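Local coordinates for mundticin KS immunity protein (Enterococcus mundtii, PDB 2ZRR), which probably protects the bacteriocin-producing cell from its own mundticin KS, acting as a small immunity protein built as an antiparallel four-helix bundle, at residues K35-I40 and K66-E71; D46-D51 and E55-V60. All blocks are in the same frame, centred on the assembly; numbering follows the deposited sequence.

Contact 1. Residues K35-I40 and K66-E71; sequences KKAEVI and KKLKNE
L68 packs against A37 and the CG of E38, and this is where the two helices fit closely. Its CD1 reaches the methyl of A37 (CB to CD1 3.9 Å) and, at a similar distance, E38 CG. The glutamate and leucine side chains run antiparallel past one another, with L68 CB 3.6 Å from E38 OE2. Both A37 and L68 are buried: L108 of helix 99-109 also touches A37, and V78 of helix 75-90 touches L68. Helices 33-48 and 55-70 are neighbours in the antiparallel four-helix bundle, and here the axes of the two short segments come to 9.9 Å, with their directions 152° apart and E38 opposite L68. Toward solvent the contact is looser and more polar. E38 runs extended beyond CG (chi2 162°), carrying its carboxylate across the aliphatic stem of K69, where OE2 lies 3.5 Å from K69 CG. Bends at chi3 and chi4 of the lysine bring its CE to 4.2 Å from E38 OE1, but NZ ends farther off, at 4.6 Å from that oxygen and beyond salt-bridge range; any attraction would be long-range. No hydrogen bond joins the segments, although L68 O accepts one from R34 NH1, one residue before segment 35-40.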
ATOM      1  N   LYS A  35       4.054  -9.594  -7.884  1.00 24.55           N
ATOM      2  CA  LYS A  35       4.384 -10.372  -6.692  1.00 28.76           C
ATOM      3  C   LYS A  35       5.098  -9.465  -5.664  1.00 29.49           C
ATOM      4  O   LYS A  35       4.761  -9.463  -4.480  1.00 30.80           O
ATOM      5  CB  LYS A  35       5.277 -11.549  -7.068  1.00 33.99           C
ATOM      6  CG  LYS A  35       5.569 -12.495  -5.912  1.00 44.31           C
ATOM      7  CD  LYS A  35       6.989 -13.054  -5.999  1.00 51.91           C
ATOM      8  CE  LYS A  35       7.132 -14.077  -7.129  1.00 57.43           C
ATOM      9  NZ  LYS A  35       6.955 -15.488  -6.657  1.00 60.33           N
ATOM     10  N   LYS A  36       6.062  -8.674  -6.127  1.00 29.45           N
ATOM     11  CA  LYS A  36       6.799  -7.764  -5.252  1.00 28.15           C
ATOM     12  C   LYS A  36       5.863  -6.777  -4.583  1.00 26.80           C
ATOM     13  O   LYS A  36       5.919  -6.591  -3.368  1.00 28.02           O
ATOM     14  CB  LYS A  36       7.842  -6.982  -6.055  1.00 34.44           C
ATOM     15  CG  LYS A  36       9.284  -7.323  -5.738  1.00 45.59           C
ATOM     16  CD  LYS A  36      10.256  -6.406  -6.495  1.00 49.90           C
ATOM     17  CE  LYS A  36      10.851  -7.084  -7.730  1.00 46.52           C
ATOM     18  NZ  LYS A  36      10.332  -6.488  -9.000  1.00 42.89           N
ATOM     19  N   ALA A  37       5.011  -6.123  -5.374  1.00 25.57           N
ATOM     20  CA  ALA A  37       4.061  -5.150  -4.827  1.00 25.05           C
ATOM     21  C   ALA A  37       3.137  -5.786  -3.771  1.00 27.15           C
ATOM     22  O   ALA A  37       2.901  -5.212  -2.702  1.00 28.73           O
ATOM     23  CB  ALA A  37       3.238  -4.535  -5.951  1.00 21.17           C
ATOM     24  N   GLU A  38       2.622  -6.976  -4.065  1.00 27.06           N
ATOM     25  CA  GLU A  38       1.745  -7.672  -3.129  1.00 26.83           C
ATOM     26  C   GLU A  38       2.481  -8.036  -1.826  1.00 29.66           C
ATOM     27  O   GLU A  38       1.940  -7.887  -0.729  1.00 26.15           O
ATOM     28  CB  GLU A  38       1.193  -8.934  -3.791  1.00 29.10           C
ATOM     29  CG  GLU A  38       0.061  -8.682  -4.760  1.00 18.66           C
ATOM     30  CD  GLU A  38      -0.165  -9.842  -5.691  1.00 25.42           C
ATOM     31  OE1 GLU A  38       0.342 -10.945  -5.419  1.00 26.54           O
ATOM     32  OE2 GLU A  38      -0.859  -9.657  -6.711  1.00 28.18           O
ATOM     33  N   VAL A  39       3.721  -8.508  -1.957  1.00 32.14           N
ATOM     34  CA  VAL A  39       4.537  -8.880  -0.797  1.00 28.92           C
ATOM     35  C   VAL A  39       4.694  -7.690   0.146  1.00 27.34           C
ATOM     36  O   VAL A  39       4.455  -7.810   1.346  1.00 31.49           O
ATOM     37  CB  VAL A  39       5.939  -9.384  -1.240  1.00 26.43           C
ATOM     38  CG1 VAL A  39       6.947  -9.238  -0.114  1.00 27.06           C
ATOM     39  CG2 VAL A  39       5.844 -10.823  -1.672  1.00 23.48           C
ATOM     40  N   ILE A  40       5.078  -6.536  -0.395  1.00 26.91           N
ATOM     41  CA  ILE A  40       5.260  -5.342   0.421  1.00 26.11           C
ATOM     42  C   ILE A  40       3.972  -4.957   1.158  1.00 31.26           C
ATOM     43  O   ILE A  40       3.993  -4.583   2.335  1.00 30.99           O
ATOM     44  CB  ILE A  40       5.719  -4.154  -0.446  1.00 25.54           C
ATOM     45  CG1 ILE A  40       7.066  -4.466  -1.088  1.00 29.29           C
ATOM     46  CG2 ILE A  40       5.843  -2.898   0.396  1.00 28.55           C
ATOM     47  CD1 ILE A  40       7.547  -3.374  -2.026  1.00 26.74           C
ATOM     48  N   LYS A  66      -6.058  -6.650  -3.085  1.00 26.96           N
ATOM     49  CA  LYS A  66      -6.991  -7.468  -3.858  1.00 28.75           C
ATOM     50  C   LYS A  66      -7.044  -7.011  -5.318  1.00 23.51           C
ATOM     51  O   LYS A  66      -7.158  -7.835  -6.227  1.00 26.16           O
ATOM     52  CB  LYS A  66      -8.396  -7.448  -3.240  1.00 37.74           C
ATOM     53  CG  LYS A  66      -8.857  -6.106  -2.768  1.00 44.54           C
ATOM     54  CD  LYS A  66     -10.368  -6.085  -2.646  1.00 59.44           C
ATOM     55  CE  LYS A  66     -10.976  -4.985  -3.511  1.00 65.99           C
ATOM     56  NZ  LYS A  66     -10.001  -4.460  -4.517  1.00 68.04           N
ATOM     57  N   LYS A  67      -6.955  -5.705  -5.552  1.00 25.61           N
ATOM     58  CA  LYS A  67      -6.961  -5.193  -6.926  1.00 26.40           C
ATOM     59  C   LYS A  67      -5.777  -5.762  -7.688  1.00 23.65           C
ATOM     60  O   LYS A  67      -5.898  -6.086  -8.869  1.00 24.34           O
ATOM     61  CB  LYS A  67      -6.867  -3.668  -6.950  1.00 28.73           C
ATOM     62  CG  LYS A  67      -8.162  -2.948  -6.641  1.00 33.32           C
ATOM     63  CD  LYS A  67      -8.003  -1.450  -6.827  1.00 41.09           C
ATOM     64  CE  LYS A  67      -9.270  -0.704  -6.439  1.00 45.27           C
ATOM     65  NZ  LYS A  67      -9.275  -0.322  -5.002  1.00 47.63           N
ATOM     66  N   LEU A  68      -4.632  -5.882  -7.007  1.00 24.79           N
ATOM     67  CA  LEU A  68      -3.411  -6.421  -7.619  1.00 21.88           C
ATOM     68  C   LEU A  68      -3.582  -7.880  -8.048  1.00 20.51           C
ATOM     69  O   LEU A  68      -3.145  -8.293  -9.124  1.00 20.11           O
ATOM     70  CB  LEU A  68      -2.233  -6.316  -6.635  1.00 20.26           C
ATOM     71  CG  LEU A  68      -1.569  -4.948  -6.524  1.00 21.54           C
ATOM     72  CD1 LEU A  68      -0.635  -4.924  -5.331  1.00 24.83           C
ATOM     73  CD2 LEU A  68      -0.796  -4.649  -7.802  1.00 27.76           C
ATOM     74  N   LYS A  69      -4.224  -8.667  -7.198  1.00 21.86           N
ATOM     75  CA  LYS A  69      -4.427 -10.069  -7.502  1.00 21.15           C
ATOM     76  C   LYS A  69      -5.575 -10.369  -8.455  1.00 23.32           C
ATOM     77  O   LYS A  69      -5.486 -11.304  -9.245  1.00 24.88           O
ATOM     78  CB  LYS A  69      -4.652 -10.838  -6.208  1.00 24.32           C
ATOM     79  CG  LYS A  69      -3.815 -10.330  -5.060  1.00 29.07           C
ATOM     80  CD  LYS A  69      -4.202 -11.018  -3.770  1.00 34.78           C
ATOM     81  CE  LYS A  69      -3.087 -11.871  -3.235  1.00 37.02           C
ATOM     82  NZ  LYS A  69      -2.609 -11.287  -1.955  1.00 49.46           N
ATOM     83  N   ASN A  70      -6.644  -9.576  -8.398  1.00 26.94           N
ATOM     84  CA  ASN A  70      -7.818  -9.832  -9.239  1.00 26.60           C
ATOM     85  C   ASN A  70      -8.031  -9.016 -10.512  1.00 25.29           C
ATOM     86  O   ASN A  70      -8.547  -9.551 -11.494  1.00 29.94           O
ATOM     87  CB  ASN A  70      -9.077  -9.721  -8.389  1.00 30.99           C
ATOM     88  CG  ASN A  70      -9.026 -10.592  -7.153  1.00 29.36           C
ATOM     89  OD1 ASN A  70      -8.507 -11.702  -7.180  1.00 31.45           O
ATOM     90  ND2 ASN A  70      -9.576 -10.087  -6.061  1.00 34.44           N
ATOM     91  N   GLU A  71      -7.650  -7.738 -10.498  1.00 23.67           N
ATOM     92  CA  GLU A  71      -7.829  -6.849 -11.655  1.00 26.30           C
ATOM     93  C   GLU A  71      -6.898  -7.143 -12.835  1.00 27.34           C
ATOM     94  O   GLU A  71      -5.730  -7.440 -12.648  1.00 29.03           O
ATOM     95  CB  GLU A  71      -7.636  -5.397 -11.219  1.00 33.07           C
ATOM     96  CG  GLU A  71      -8.922  -4.629 -10.962  1.00 37.37           C
ATOM     97  CD  GLU A  71      -8.668  -3.200 -10.499  1.00 40.84           C
ATOM     98  OE1 GLU A  71      -7.660  -2.589 -10.925  1.00 45.17           O
ATOM     99  OE2 GLU A  71      -9.476  -2.681  -9.701  1.00 45.02           O
TER

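Contact 2. Residues D46-D51 and E55-V60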
ATOM      1  N   ASP A  46       0.544  -6.553   7.883  1.00 39.63           N
ATOM      2  CA  ASP A  46       0.888  -7.391   9.020  1.00 43.19           C
ATOM      3  C   ASP A  46       1.547  -6.550  10.124  1.00 41.12           C
ATOM      4  O   ASP A  46       1.417  -6.840  11.315  1.00 43.01           O
ATOM      5  CB  ASP A  46       1.852  -8.487   8.563  1.00 47.47           C
ATOM      6  CG  ASP A  46       1.575  -9.822   9.226  1.00 61.64           C
ATOM      7  OD1 ASP A  46       1.274 -10.788   8.494  1.00 70.29           O
ATOM      8  OD2 ASP A  46       1.660  -9.911  10.473  1.00 63.99           O
ATOM      9  N   ASP A  47       2.241  -5.495   9.714  1.00 38.00           N
ATOM     10  CA  ASP A  47       2.951  -4.635  10.647  1.00 37.64           C
ATOM     11  C   ASP A  47       2.141  -3.488  11.227  1.00 39.31           C
ATOM     12  O   ASP A  47       2.331  -3.111  12.378  1.00 40.06           O
ATOM     13  CB  ASP A  47       4.197  -4.066   9.967  1.00 36.90           C
ATOM     14  CG  ASP A  47       5.272  -3.677  10.959  1.00 37.61           C
ATOM     15  OD1 ASP A  47       5.419  -2.468  11.236  1.00 36.06           O
ATOM     16  OD2 ASP A  47       5.966  -4.584  11.465  1.00 43.96           O
ATOM     17  N   LEU A  48       1.241  -2.932  10.430  1.00 43.99           N
ATOM     18  CA  LEU A  48       0.425  -1.803  10.855  1.00 44.64           C
ATOM     19  C   LEU A  48      -0.437  -1.981  12.102  1.00 47.25           C
ATOM     20  O   LEU A  48      -0.666  -1.011  12.825  1.00 50.69           O
ATOM     21  CB  LEU A  48      -0.462  -1.349   9.699  1.00 45.61           C
ATOM     22  CG  LEU A  48       0.238  -0.425   8.704  1.00 41.82           C
ATOM     23  CD1 LEU A  48      -0.641  -0.225   7.493  1.00 43.04           C
ATOM     24  CD2 LEU A  48       0.542   0.905   9.378  1.00 44.96           C
ATOM     25  N   GLU A  49      -0.923  -3.191  12.359  1.00 47.82           N
ATOM     26  CA  GLU A  49      -1.771  -3.418  13.534  1.00 54.41           C
ATOM     27  C   GLU A  49      -3.166  -2.803  13.359  1.00 52.29           C
ATOM     28  O   GLU A  49      -3.310  -1.631  12.982  1.00 48.18           O
ATOM     29  CB  GLU A  49      -1.123  -2.835  14.805  1.00 62.60           C
ATOM     30  CG  GLU A  49      -1.836  -1.580  15.368  1.00 71.01           C
ATOM     31  CD  GLU A  49      -1.346  -1.157  16.753  1.00 76.43           C
ATOM     32  OE1 GLU A  49      -1.190   0.067  16.986  1.00 73.89           O
ATOM     33  OE2 GLU A  49      -1.127  -2.048  17.606  1.00 79.48           O
ATOM     34  N   ILE A  50      -4.186  -3.606  13.647  1.00 50.81           N
ATOM     35  CA  ILE A  50      -5.574  -3.172  13.538  1.00 46.32           C
ATOM     36  C   ILE A  50      -5.867  -2.208  14.677  1.00 46.08           C
ATOM     37  O   ILE A  50      -5.915  -2.605  15.840  1.00 47.35           O
ATOM     38  CB  ILE A  50      -6.535  -4.385  13.607  1.00 42.18           C
ATOM     39  CG1 ILE A  50      -6.338  -5.261  12.366  1.00 36.90           C
ATOM     40  CG2 ILE A  50      -7.989  -3.912  13.704  1.00 40.73           C
ATOM     41  CD1 ILE A  50      -6.517  -6.750  12.603  1.00 35.21           C
ATOM     42  N   ASP A  51      -6.041  -0.935  14.337  1.00 46.55           N
ATOM     43  CA  ASP A  51      -6.318   0.094  15.332  1.00 50.32           C
ATOM     44  C   ASP A  51      -7.133   1.224  14.704  1.00 50.92           C
ATOM     45  O   ASP A  51      -7.112   1.411  13.490  1.00 52.91           O
ATOM     46  CB  ASP A  51      -4.997   0.614  15.920  1.00 56.84           C
ATOM     47  CG  ASP A  51      -4.789   2.097  15.692  1.00 63.00           C
ATOM     48  OD1 ASP A  51      -5.393   2.904  16.430  1.00 70.65           O
ATOM     49  OD2 ASP A  51      -4.019   2.461  14.780  1.00 65.72           O
ATOM     50  N   GLU A  55      -6.872   2.666  10.409  1.00 53.97           N
ATOM     51  CA  GLU A  55      -7.836   1.839   9.684  1.00 54.59           C
ATOM     52  C   GLU A  55      -7.959   2.269   8.221  1.00 51.11           C
ATOM     53  O   GLU A  55      -8.033   1.434   7.319  1.00 50.68           O
ATOM     54  CB  GLU A  55      -9.211   1.884  10.368  1.00 57.00           C
ATOM     55  CG  GLU A  55      -9.690   0.528  10.914  1.00 60.84           C
ATOM     56  CD  GLU A  55      -9.001  -0.664  10.248  1.00 66.54           C
ATOM     57  OE1 GLU A  55      -8.235  -1.374  10.939  1.00 65.56           O
ATOM     58  OE2 GLU A  55      -9.222  -0.891   9.035  1.00 67.68           O
ATOM     59  N   SER A  56      -7.967   3.574   7.985  1.00 49.99           N
ATOM     60  CA  SER A  56      -8.082   4.089   6.627  1.00 53.51           C
ATOM     61  C   SER A  56      -6.927   3.620   5.747  1.00 50.07           C
ATOM     62  O   SER A  56      -7.129   3.264   4.590  1.00 49.53           O
ATOM     63  CB  SER A  56      -8.133   5.617   6.647  1.00 59.39           C
ATOM     64  OG  SER A  56      -8.766   6.090   7.828  1.00 72.69           O
ATOM     65  N   LEU A  57      -5.716   3.626   6.300  1.00 46.99           N
ATOM     66  CA  LEU A  57      -4.531   3.198   5.556  1.00 41.70           C
ATOM     67  C   LEU A  57      -4.577   1.704   5.271  1.00 33.03           C
ATOM     68  O   LEU A  57      -4.308   1.272   4.154  1.00 33.05           O
ATOM     69  CB  LEU A  57      -3.257   3.531   6.341  1.00 47.17           C
ATOM     70  CG  LEU A  57      -1.923   3.304   5.624  1.00 51.42           C
ATOM     71  CD1 LEU A  57      -2.025   3.748   4.166  1.00 51.07           C
ATOM     72  CD2 LEU A  57      -0.828   4.081   6.343  1.00 51.80           C
ATOM     73  N   ARG A  58      -4.916   0.920   6.288  1.00 30.80           N
ATOM     74  CA  ARG A  58      -5.006  -0.524   6.137  1.00 28.76           C
ATOM     75  C   ARG A  58      -6.078  -0.821   5.106  1.00 30.66           C
ATOM     76  O   ARG A  58      -5.965  -1.773   4.339  1.00 34.34           O
ATOM     77  CB  ARG A  58      -5.379  -1.177   7.466  1.00 34.67           C
ATOM     78  CG  ARG A  58      -4.391  -0.936   8.601  1.00 37.11           C
ATOM     79  CD  ARG A  58      -4.787  -1.721   9.851  1.00 38.45           C
ATOM     80  NE  ARG A  58      -5.228  -3.077   9.522  1.00 41.30           N
ATOM     81  CZ  ARG A  58      -4.405  -4.104   9.349  1.00 43.61           C
ATOM     82  NH1 ARG A  58      -3.097  -3.925   9.478  1.00 50.10           N
ATOM     83  NH2 ARG A  58      -4.882  -5.301   9.032  1.00 38.92           N
ATOM     84  N   LYS A  59      -7.118   0.006   5.093  1.00 32.78           N
ATOM     85  CA  LYS A  59      -8.215  -0.153   4.146  1.00 34.53           C
ATOM     86  C   LYS A  59      -7.685  -0.039   2.712  1.00 34.81           C
ATOM     87  O   LYS A  59      -7.868  -0.950   1.901  1.00 36.82           O
ATOM     88  CB  LYS A  59      -9.288   0.915   4.406  1.00 38.67           C
ATOM     89  CG  LYS A  59     -10.725   0.413   4.313  1.00 44.83           C
ATOM     90  CD  LYS A  59     -11.151  -0.336   5.570  1.00 47.92           C
ATOM     91  CE  LYS A  59     -12.508   0.148   6.045  1.00 49.97           C
ATOM     92  NZ  LYS A  59     -12.470   1.570   6.492  1.00 51.50           N
ATOM     93  N   VAL A  60      -7.025   1.081   2.409  1.00 33.56           N
ATOM     94  CA  VAL A  60      -6.450   1.323   1.086  1.00 29.94           C
ATOM     95  C   VAL A  60      -5.491   0.198   0.729  1.00 28.36           C
ATOM     96  O   VAL A  60      -5.560  -0.384  -0.352  1.00 30.45           O
ATOM     97  CB  VAL A  60      -5.650   2.633   1.058  1.00 31.30           C
ATOM     98  CG1 VAL A  60      -4.889   2.750  -0.259  1.00 29.40           C
ATOM     99  CG2 VAL A  60      -6.580   3.815   1.268  1.00 32.49           C
TER
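R58 makes the largest single contribution to the contact, its long side chain reaching across to L48, E49 and I50 at the turn between helices 33-48 and 55-70. The apolar contacts begin with L48, which runs counter to R58 and lies nearly perpendicular to L57, its CD1 4.2 Å from L57 CG. Both leucines are buried and also touch L97, so they carry the interface into the interior of the four-helix bundle.

Around the guanidinium, carbon atoms take two distinct places. I50 CG1 lies over one face, displaced from its middle and 3.6 Å from R58 NH2, whereas L48 CB sits at the edge, in plane, 3.7 Å from NH1. The bend at chi3 (42°) swings the guanidinium to the end of helix 33-48, and R58 CD packs 3.5 Å from E49 O. I50 also rests its CG2 3.8 Å from E55 OE1.

One polar link crosses between the helices: R58 NH1 donates to L45 O, near the end of helix 33-48. Within helix 55-70, R58 NE forms a long salt bridge of 3.7 Å with E55 OE1. In the turn, D51 accepts hydrogen bonds from the backbone N of G53 and of N54 through OD1 and OD2, respectively, just ahead of helix 55-70.

With no hydrogen bond between the two segments themselves, R58 joins them by packing its apolar stem and flat end against the turn while bonding to the preceding helix through L45; E55 probably offsets part of its charge.

Overall arrangement
Contacts 1 and 2 both pair helix 33-48 with helix 55-70, toward opposite ends of this antiparallel hairpin. Their centres are 16 Å apart and their nearest atoms about 6 Å, so they do not touch. Along the chain the order is 35-40, 46-51, 55-60, 66-71: contact 2 spans the short connection between the helices, and contact 1 joins the start of the first to the end of the second. Both reach helices 75-90 and 99-109, contact 2 meeting the latter through the D47–Q101 hydrogen bond, and contact 2 also meets the loop residues V95 and L97. Together they represent the packing of the helix pair near its two ends within the single-chain bundle.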